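Local coordinates for protein RNA-dependent RNA polymerase (Taggert virus, PDB 6DX3) that probably removes ubiquitin from proteins through its viral ovarian tumor (vOTU) cysteine protease domain, a deubiquitinase of the nairoviruses, at residues Asn106-Ser109 with Gln110-Val114; Ile61-Gln64 with Val65-Ala68; Asn87-Leu90 with Ala91-Lys95. One frame throughout, in Å; residues are numbered along the deposited sequence.

Contact 1. Residues Asn106-Ser109 with Gln110-Val114; sequences NFFS and QKAKV
F108 and A112 form the close-packed side of this turn of helix 102-112. The A112 methyl lies over one face of the F108 ring, offset toward the rim, with CB 3.8 Å from CZ. F108 CG is anti to the backbone N (chi1 178°), which carries the ring forward along the helix to this methyl. V114 CG1 adds a second apolar touch, 4.0 Å from F108 CE2. M49 packs on the same ring, and this side faces helices 57-72 and 40-49. In the backbone, A112 N gives a short, straight bond to F108 O (2.7 Å).

N106 and Q110 join through their amides. Q110 NE2 donates to N106 OD1 at 3.0 Å, in a bent bond. The two amide planes are 52° apart. Each amide has a further partner: N106 ND2 bonds E78, and Q110 NE2 bonds T76. N106 O accepts twice, from S109 OG at 2.6 Å and from Q110 N, both from the same face of its plane. V105 O is a second partner of the S109 hydroxyl.

In contrast to the packed F108 side, the helix end is open to solvent. Here exposed K113 takes a positive phi (52°). K113 NZ folds back to K111 O. V114 N makes a weak bond to S109 O, 3.4 Å long. Positive phi followed by this six-to-one bond resembles a Schellman motif closing an alpha-helix.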
ATOM      1  N   ASN A 106      -1.337   6.174   1.224  1.00 20.24           N
ATOM      2  CA  ASN A 106      -2.118   7.333   0.808  1.00 20.59           C
ATOM      3  C   ASN A 106      -1.229   8.387   0.160  1.00 19.39           C
ATOM      4  O   ASN A 106      -1.495   8.841  -0.959  1.00 16.98           O
ATOM      5  CB  ASN A 106      -2.855   7.909   2.024  1.00 21.42           C
ATOM      6  CG  ASN A 106      -3.962   8.877   1.644  1.00 23.82           C
ATOM      7  OD1 ASN A 106      -3.855   9.618   0.664  1.00 24.67           O
ATOM      8  ND2 ASN A 106      -5.034   8.885   2.433  1.00 21.30           N
ATOM      9  N   PHE A 107      -0.147   8.769   0.843  1.00 20.26           N
ATOM     10  CA  PHE A 107       0.722   9.823   0.324  1.00 22.53           C
ATOM     11  C   PHE A 107       1.448   9.384  -0.943  1.00 21.98           C
ATOM     12  O   PHE A 107       1.576  10.167  -1.890  1.00 21.20           O
ATOM     13  CB  PHE A 107       1.721  10.251   1.400  1.00 23.17           C
ATOM     14  CG  PHE A 107       1.138  11.187   2.417  1.00 23.87           C
ATOM     15  CD1 PHE A 107       0.342  12.249   2.022  1.00 23.02           C
ATOM     16  CD2 PHE A 107       1.376  10.997   3.770  1.00 25.15           C
ATOM     17  CE1 PHE A 107      -0.202  13.113   2.955  1.00 24.23           C
ATOM     18  CE2 PHE A 107       0.834  11.858   4.711  1.00 25.47           C
ATOM     19  CZ  PHE A 107       0.045  12.916   4.304  1.00 25.44           C
ATOM     20  N   PHE A 108       1.932   8.139  -0.984  1.00 23.66           N
ATOM     21  CA  PHE A 108       2.656   7.684  -2.169  1.00 22.96           C
ATOM     22  C   PHE A 108       1.744   7.621  -3.387  1.00 23.61           C
ATOM     23  O   PHE A 108       2.157   7.982  -4.497  1.00 24.21           O
ATOM     24  CB  PHE A 108       3.295   6.321  -1.913  1.00 24.49           C
ATOM     25  CG  PHE A 108       4.015   5.761  -3.108  1.00 26.81           C
ATOM     26  CD1 PHE A 108       5.265   6.238  -3.467  1.00 27.61           C
ATOM     27  CD2 PHE A 108       3.440   4.758  -3.875  1.00 27.55           C
ATOM     28  CE1 PHE A 108       5.928   5.727  -4.568  1.00 29.33           C
ATOM     29  CE2 PHE A 108       4.100   4.243  -4.977  1.00 29.11           C
ATOM     30  CZ  PHE A 108       5.344   4.725  -5.322  1.00 29.74           C
ATOM     31  N   SER A 109       0.506   7.161  -3.200  1.00 22.74           N
ATOM     32  CA  SER A 109      -0.443   7.096  -4.307  1.00 25.09           C
ATOM     33  C   SER A 109      -0.717   8.481  -4.878  1.00 25.40           C
ATOM     34  O   SER A 109      -0.866   8.641  -6.095  1.00 26.67           O
ATOM     35  CB  SER A 109      -1.743   6.441  -3.842  1.00 27.48           C
ATOM     36  OG  SER A 109      -2.331   7.188  -2.790  1.00 29.41           O
ATOM     37  N   GLN A 110      -0.790   9.494  -4.010  1.00 23.36           N
ATOM     38  CA  GLN A 110      -0.959  10.866  -4.478  1.00 23.60           C
ATOM     39  C   GLN A 110       0.270  11.351  -5.234  1.00 24.22           C
ATOM     40  O   GLN A 110       0.143  12.014  -6.271  1.00 27.33           O
ATOM     41  CB  GLN A 110      -1.246  11.796  -3.297  1.00 23.48           C
ATOM     42  CG  GLN A 110      -2.553  11.522  -2.570  1.00 22.89           C
ATOM     43  CD  GLN A 110      -2.903  12.623  -1.590  1.00 21.46           C
ATOM     44  OE1 GLN A 110      -3.081  13.778  -1.978  1.00 21.04           O
ATOM     45  NE2 GLN A 110      -2.999  12.275  -0.315  1.00 20.97           N
ATOM     46  N   LYS A 111       1.466  11.048  -4.724  1.00 23.43           N
ATOM     47  CA  LYS A 111       2.689  11.538  -5.353  1.00 27.12           C
ATOM     48  C   LYS A 111       2.954  10.824  -6.672  1.00 29.32           C
ATOM     49  O   LYS A 111       3.266  11.465  -7.683  1.00 33.22           O
ATOM     50  CB  LYS A 111       3.874  11.358  -4.403  1.00 27.39           C
ATOM     51  CG  LYS A 111       5.211  11.866  -4.942  1.00 28.37           C
ATOM     52  CD  LYS A 111       5.435  13.323  -4.578  1.00 28.78           C
ATOM     53  CE  LYS A 111       6.921  13.665  -4.539  1.00 29.09           C
ATOM     54  NZ  LYS A 111       7.580  13.496  -5.863  1.00 27.26           N
ATOM     55  N   ALA A 112       2.843   9.497  -6.681  1.00 27.66           N
ATOM     56  CA  ALA A 112       3.144   8.725  -7.879  1.00 27.90           C
ATOM     57  C   ALA A 112       1.978   8.643  -8.856  1.00 26.02           C
ATOM     58  O   ALA A 112       2.170   8.153  -9.973  1.00 28.36           O
ATOM     59  CB  ALA A 112       3.583   7.311  -7.494  1.00 27.80           C
ATOM     60  N   LYS A 113       0.788   9.103  -8.471  1.00 32.04           N
ATOM     61  CA  LYS A 113      -0.402   9.010  -9.315  1.00 32.15           C
ATOM     62  C   LYS A 113      -0.613   7.573  -9.791  1.00 31.28           C
ATOM     63  O   LYS A 113      -0.749   7.293 -10.984  1.00 31.84           O
ATOM     64  CB  LYS A 113      -0.318   9.976 -10.498  1.00 35.51           C
ATOM     65  CG  LYS A 113      -0.603  11.425 -10.136  1.00 38.20           C
ATOM     66  CD  LYS A 113      -0.158  12.368 -11.236  1.00 42.79           C
ATOM     67  CE  LYS A 113       1.048  13.184 -10.807  1.00 46.23           C
ATOM     68  NZ  LYS A 113       2.141  12.311 -10.294  1.00 45.92           N
ATOM     69  N   VAL A 114      -0.610   6.650  -8.833  1.00 30.43           N
ATOM     70  CA  VAL A 114      -0.837   5.235  -9.086  1.00 30.61           C
ATOM     71  C   VAL A 114      -1.825   4.729  -8.047  1.00 27.88           C
ATOM     72  O   VAL A 114      -1.808   5.174  -6.895  1.00 27.26           O
ATOM     73  CB  VAL A 114       0.480   4.426  -9.045  1.00 31.94           C
ATOM     74  CG1 VAL A 114       1.128   4.517  -7.668  1.00 30.85           C
ATOM     75  CG2 VAL A 114       0.236   2.969  -9.429  1.00 31.49           C
TER

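Contact 2. Residues Ile61-Gln64 with Val65-Ala68; sequences IKEQ and VREA
V65 overlaps the preceding turn of helix 57-72 with its CG2 methyl, which lies 3.3 Å from I61 O. CG2 sits beside the backbone N, while CG1 is anti to it (chi1 168°). This turns CG2 back toward I61. The two CG2 methyls of I61 and V65 are only in loose touch, at 4.5 Å. The V65 amide donates to the same I61 oxygen, in the plane of that carbonyl. Both side chains are buried. I61 also meets residues of helix 40-49, and V65 meets I93 and E104.

The exposed side is held by water. Water 1 donates to E63 O at 2.8 Å and to E67 OE2 at 2.9 Å. It accepts from R66 NH2 at 3.0 Å and lies at the guanidinium edge, in its plane. One water thus links a backbone oxygen, an acid and a base. The bond from E67 N to E63 O is weak, and the water donates to the same oxygen. R66 reaches the water because its chain runs extended and then bends at chi3 (60°). Of the E63 side chain, CG comes nearest the guanidinium, at 4.5 Å from NH2. The E63 carboxylate makes no salt bridge with R66: OE2 and NH2 are 5.5 Å apart. The charges may still attract weakly.

A68 N closes the turn on Q64 O at 2.8 Å. The polar ends of Q64 and K62 are used elsewhere, with K111 and K95 as their probable partners. Regular i to i+4 bonds, with apolar groups on one side and a hydrated charged patch on another, are characteristic of an amphipathic alpha-helix.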
ATOM      1  N   ILE A  61      11.121   4.438  -2.245  1.00 29.29           N
ATOM      2  CA  ILE A  61       9.723   4.639  -1.879  1.00 27.20           C
ATOM      3  C   ILE A  61       9.611   5.521  -0.646  1.00 27.78           C
ATOM      4  O   ILE A  61       8.803   6.458  -0.607  1.00 28.57           O
ATOM      5  CB  ILE A  61       9.039   3.276  -1.667  1.00 25.23           C
ATOM      6  CG1 ILE A  61       9.121   2.439  -2.942  1.00 25.96           C
ATOM      7  CG2 ILE A  61       7.592   3.455  -1.240  1.00 21.46           C
ATOM      8  CD1 ILE A  61       8.554   3.141  -4.157  1.00 24.35           C
ATOM      9  N   LYS A  62      10.422   5.239   0.376  1.00 28.57           N
ATOM     10  CA  LYS A  62      10.320   5.948   1.649  1.00 28.48           C
ATOM     11  C   LYS A  62      10.682   7.421   1.504  1.00 26.46           C
ATOM     12  O   LYS A  62      10.075   8.282   2.152  1.00 25.63           O
ATOM     13  CB  LYS A  62      11.219   5.263   2.680  1.00 30.30           C
ATOM     14  CG  LYS A  62      11.006   5.694   4.111  1.00 30.91           C
ATOM     15  CD  LYS A  62      11.591   4.663   5.070  1.00 31.07           C
ATOM     16  CE  LYS A  62      11.754   5.244   6.464  1.00 32.48           C
ATOM     17  NZ  LYS A  62      11.900   4.202   7.519  1.00 31.86           N
ATOM     18  N   GLU A  63      11.672   7.735   0.666  1.00 26.08           N
ATOM     19  CA  GLU A  63      12.021   9.133   0.440  1.00 26.70           C
ATOM     20  C   GLU A  63      10.895   9.873  -0.273  1.00 25.67           C
ATOM     21  O   GLU A  63      10.636  11.047   0.015  1.00 25.73           O
ATOM     22  CB  GLU A  63      13.319   9.228  -0.360  1.00 27.80           C
ATOM     23  CG  GLU A  63      14.518   8.604   0.332  1.00 27.45           C
ATOM     24  CD  GLU A  63      15.713   8.487  -0.586  1.00 29.66           C
ATOM     25  OE1 GLU A  63      15.543   8.683  -1.807  1.00 30.77           O
ATOM     26  OE2 GLU A  63      16.820   8.196  -0.088  1.00 31.76           O
ATOM     27  N   GLN A  64      10.210   9.197  -1.200  1.00 24.10           N
ATOM     28  CA  GLN A  64       9.088   9.812  -1.893  1.00 23.08           C
ATOM     29  C   GLN A  64       7.912  10.057  -0.956  1.00 23.81           C
ATOM     30  O   GLN A  64       7.184  11.040  -1.128  1.00 23.04           O
ATOM     31  CB  GLN A  64       8.655   8.932  -3.065  1.00 25.81           C
ATOM     32  CG  GLN A  64       9.624   8.935  -4.237  1.00 29.20           C
ATOM     33  CD  GLN A  64       9.545  10.212  -5.046  1.00 32.04           C
ATOM     34  OE1 GLN A  64       8.462  10.649  -5.431  1.00 33.00           O
ATOM     35  NE2 GLN A  64      10.693  10.822  -5.299  1.00 34.55           N
ATOM     36  N   VAL A  65       7.712   9.180   0.032  1.00 23.78           N
ATOM     37  CA  VAL A  65       6.615   9.360   0.980  1.00 24.24           C
ATOM     38  C   VAL A  65       6.831  10.618   1.813  1.00 25.07           C
ATOM     39  O   VAL A  65       5.885  11.375   2.070  1.00 26.07           O
ATOM     40  CB  VAL A  65       6.468   8.107   1.868  1.00 22.77           C
ATOM     41  CG1 VAL A  65       5.545   8.384   3.048  1.00 23.25           C
ATOM     42  CG2 VAL A  65       5.952   6.931   1.051  1.00 21.44           C
ATOM     43  N   ARG A  66       8.074  10.873   2.233  1.00 26.02           N
ATOM     44  CA  ARG A  66       8.355  12.049   3.053  1.00 26.74           C
ATOM     45  C   ARG A  66       8.041  13.341   2.306  1.00 27.93           C
ATOM     46  O   ARG A  66       7.458  14.270   2.879  1.00 29.82           O
ATOM     47  CB  ARG A  66       9.815  12.041   3.509  1.00 29.29           C
ATOM     48  CG  ARG A  66      10.249  13.343   4.176  1.00 32.96           C
ATOM     49  CD  ARG A  66      11.665  13.256   4.718  1.00 36.46           C
ATOM     50  NE  ARG A  66      12.629  12.981   3.659  1.00 36.13           N
ATOM     51  CZ  ARG A  66      13.867  12.545   3.866  1.00 36.95           C
ATOM     52  NH1 ARG A  66      14.301  12.328   5.101  1.00 38.54           N
ATOM     53  NH2 ARG A  66      14.669  12.320   2.837  1.00 35.51           N
ATOM     54  N   GLU A  67       8.430  13.430   1.031  1.00 26.87           N
ATOM     55  CA  GLU A  67       8.090  14.616   0.252  1.00 27.25           C
ATOM     56  C   GLU A  67       6.605  14.650  -0.087  1.00 27.34           C
ATOM     57  O   GLU A  67       6.010  15.733  -0.141  1.00 28.49           O
ATOM     58  CB  GLU A  67       8.937  14.678  -1.021  1.00 29.62           C
ATOM     59  CG  GLU A  67      10.391  15.064  -0.770  1.00 33.40           C
ATOM     60  CD  GLU A  67      11.268  14.909  -1.996  1.00 35.84           C
ATOM     61  OE1 GLU A  67      10.961  15.530  -3.036  1.00 36.41           O
ATOM     62  OE2 GLU A  67      12.267  14.161  -1.917  1.00 36.89           O
ATOM     63  N   ALA A  68       5.992  13.484  -0.310  1.00 26.38           N
ATOM     64  CA  ALA A  68       4.551  13.443  -0.538  1.00 25.87           C
ATOM     65  C   ALA A  68       3.788  13.936   0.685  1.00 24.73           C
ATOM     66  O   ALA A  68       2.774  14.630   0.555  1.00 25.26           O
ATOM     67  CB  ALA A  68       4.113  12.026  -0.904  1.00 24.71           C
TER
HETATM   68  O   HOH W   1      12.691  12.782   0.602  1.00 38.64           O

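Contact 3. Residues Asn87-Leu90 with Ala91-Lys95; sequences NGYL and ARIMK
I93 packs back on Y89, one turn earlier in helix 86-93. Its CB lies 3.8 Å from Y89 O. CG1 comes closer to that oxygen, at 3.4 Å, and also stands over a face of the Y89 ring, near the rim. CG2 covers the same ring at the CE1 side, 3.6 Å from that atom, and makes a CH-pi contact (27° off the ring normal). The same methyl also lies over one face of the R92 guanidinium. The tip, CD1, reaches across the same face of the ring to its CE2 side, 3.5 Å from CE2. It also touches L90 CD2 loosely, at 4.2 Å. With CG1 between the backbone N and the carbonyl carbon (chi1 66°), both branches lie on one face of the phenol.

R92 meets the ring obliquely. NH2 is 3.6 Å from Y89 CD1, and the guanidinium and ring planes are 73° apart. Its charge is paired elsewhere, through a salt bridge from NE to E84. The phenol OH bonds E104, which fixes the far end of the ring against helix 102-112.

I93 N reaches Y89 O almost straight, at 3.0 Å. M94 N then bonds L90 O, and K95 N bonds R92 O as the chain leaves the helix. The arrangement is an i to i+4 CH-pi contact in the last turn of an alpha-helix, on the side that packs against helix 57-72.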
ATOM      1  N   ASN A  87       5.487  17.668  11.442  1.00 36.83           N
ATOM      2  CA  ASN A  87       6.846  17.533  11.962  1.00 40.92           C
ATOM      3  C   ASN A  87       6.995  16.282  12.820  1.00 40.09           C
ATOM      4  O   ASN A  87       8.014  15.587  12.743  1.00 40.25           O
ATOM      5  CB  ASN A  87       7.230  18.771  12.769  1.00 46.70           C
ATOM      6  CG  ASN A  87       7.340  20.010  11.916  1.00 50.34           C
ATOM      7  OD1 ASN A  87       6.771  21.053  12.241  1.00 53.26           O
ATOM      8  ND2 ASN A  87       8.076  19.909  10.813  1.00 50.48           N
ATOM      9  N   GLY A  88       5.996  15.988  13.656  1.00 39.61           N
ATOM     10  CA  GLY A  88       6.052  14.790  14.472  1.00 38.75           C
ATOM     11  C   GLY A  88       5.799  13.524  13.682  1.00 35.88           C
ATOM     12  O   GLY A  88       6.353  12.467  13.999  1.00 35.07           O
ATOM     13  N   TYR A  89       4.964  13.608  12.645  1.00 33.60           N
ATOM     14  CA  TYR A  89       4.710  12.450  11.795  1.00 30.63           C
ATOM     15  C   TYR A  89       5.974  12.026  11.060  1.00 28.90           C
ATOM     16  O   TYR A  89       6.326  10.841  11.040  1.00 29.62           O
ATOM     17  CB  TYR A  89       3.584  12.769  10.812  1.00 27.60           C
ATOM     18  CG  TYR A  89       3.446  11.802   9.657  1.00 26.37           C
ATOM     19  CD1 TYR A  89       2.776  10.595   9.811  1.00 25.56           C
ATOM     20  CD2 TYR A  89       3.968  12.108   8.404  1.00 25.49           C
ATOM     21  CE1 TYR A  89       2.640   9.715   8.756  1.00 24.58           C
ATOM     22  CE2 TYR A  89       3.837  11.235   7.341  1.00 24.20           C
ATOM     23  CZ  TYR A  89       3.172  10.041   7.521  1.00 24.66           C
ATOM     24  OH  TYR A  89       3.038   9.168   6.463  1.00 23.69           O
ATOM     25  N   LEU A  90       6.679  12.990  10.459  1.00 27.90           N
ATOM     26  CA  LEU A  90       7.904  12.671   9.732  1.00 27.83           C
ATOM     27  C   LEU A  90       8.982  12.143  10.669  1.00 29.98           C
ATOM     28  O   LEU A  90       9.749  11.247  10.300  1.00 27.11           O
ATOM     29  CB  LEU A  90       8.407  13.906   8.979  1.00 27.60           C
ATOM     30  CG  LEU A  90       7.525  14.440   7.845  1.00 26.33           C
ATOM     31  CD1 LEU A  90       8.100  15.733   7.277  1.00 27.71           C
ATOM     32  CD2 LEU A  90       7.350  13.398   6.745  1.00 23.68           C
ATOM     33  N   ALA A  91       9.058  12.684  11.888  1.00 33.01           N
ATOM     34  CA  ALA A  91      10.069  12.223  12.834  1.00 35.46           C
ATOM     35  C   ALA A  91       9.874  10.756  13.197  1.00 35.87           C
ATOM     36  O   ALA A  91      10.842  10.067  13.541  1.00 37.56           O
ATOM     37  CB  ALA A  91      10.051  13.091  14.093  1.00 36.31           C
ATOM     38  N   ARG A  92       8.638  10.259  13.120  1.00 33.77           N
ATOM     39  CA  ARG A  92       8.366   8.859  13.413  1.00 34.86           C
ATOM     40  C   ARG A  92       8.598   7.959  12.204  1.00 32.10           C
ATOM     41  O   ARG A  92       9.345   6.982  12.295  1.00 31.05           O
ATOM     42  CB  ARG A  92       6.929   8.689  13.914  1.00 35.33           C
ATOM     43  CG  ARG A  92       6.496   7.236  14.008  1.00 37.29           C
ATOM     44  CD  ARG A  92       5.102   7.095  14.602  1.00 38.29           C
ATOM     45  NE  ARG A  92       4.083   7.737  13.776  1.00 35.44           N
ATOM     46  CZ  ARG A  92       3.517   7.167  12.718  1.00 33.20           C
ATOM     47  NH1 ARG A  92       3.874   5.943  12.352  1.00 32.92           N
ATOM     48  NH2 ARG A  92       2.593   7.820  12.026  1.00 31.74           N
ATOM     49  N   ILE A  93       7.966   8.271  11.069  1.00 31.49           N
ATOM     50  CA  ILE A  93       8.018   7.364   9.928  1.00 31.50           C
ATOM     51  C   ILE A  93       9.394   7.339   9.277  1.00 32.79           C
ATOM     52  O   ILE A  93       9.719   6.377   8.573  1.00 33.47           O
ATOM     53  CB  ILE A  93       6.937   7.724   8.893  1.00 30.04           C
ATOM     54  CG1 ILE A  93       7.223   9.088   8.263  1.00 31.61           C
ATOM     55  CG2 ILE A  93       5.560   7.697   9.538  1.00 30.37           C
ATOM     56  CD1 ILE A  93       6.671   9.236   6.858  1.00 30.02           C
ATOM     57  N   MET A  94      10.213   8.366   9.492  1.00 32.94           N
ATOM     58  CA  MET A  94      11.560   8.383   8.942  1.00 34.58           C
ATOM     59  C   MET A  94      12.557   7.603   9.787  1.00 36.60           C
ATOM     60  O   MET A  94      13.734   7.538   9.422  1.00 37.74           O
ATOM     61  CB  MET A  94      12.034   9.827   8.770  1.00 37.48           C
ATOM     62  CG  MET A  94      11.340  10.560   7.634  1.00 36.77           C
ATOM     63  SD  MET A  94      11.686   9.792   6.041  1.00 36.24           S
ATOM     64  CE  MET A  94      10.132   8.995   5.669  1.00 29.18           C
ATOM     65  N   LYS A  95      12.119   7.017  10.896  1.00 36.43           N
ATOM     66  CA  LYS A  95      13.000   6.164  11.674  1.00 37.78           C
ATOM     67  C   LYS A  95      13.333   4.904  10.881  1.00 35.72           C
ATOM     68  O   LYS A  95      12.470   4.366  10.180  1.00 32.36           O
ATOM     69  CB  LYS A  95      12.347   5.785  13.002  1.00 39.93           C
ATOM     70  CG  LYS A  95      12.290   6.908  14.020  1.00 42.62           C
ATOM     71  CD  LYS A  95      11.644   6.430  15.310  1.00 46.01           C
ATOM     72  CE  LYS A  95      12.161   7.200  16.514  1.00 50.60           C
ATOM     73  NZ  LYS A  95      11.770   8.635  16.458  1.00 51.07           N
TER

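Overall arrangement
The three contacts lie on three helices of the OTU-like protease fold. Contact 2, on helix 57-72, sits between the others. Its centre is about 10 Å from that of contact 1 and about 11 Å from that of contact 3, whereas contacts 1 and 3 are about 18 Å apart. K111 NZ of contact 1 probably bonds Q64 OE1 of contact 2 (3.0 Å), beside apolar packing of F108 on I61. K62 NZ of contact 2 probably bonds K95 O of contact 3 (2.7 Å). Contacts 1 and 3 meet where F107 CD2 packs on Y89 OH. A bound magnesium ion lies about 12 Å from the E63 side chain.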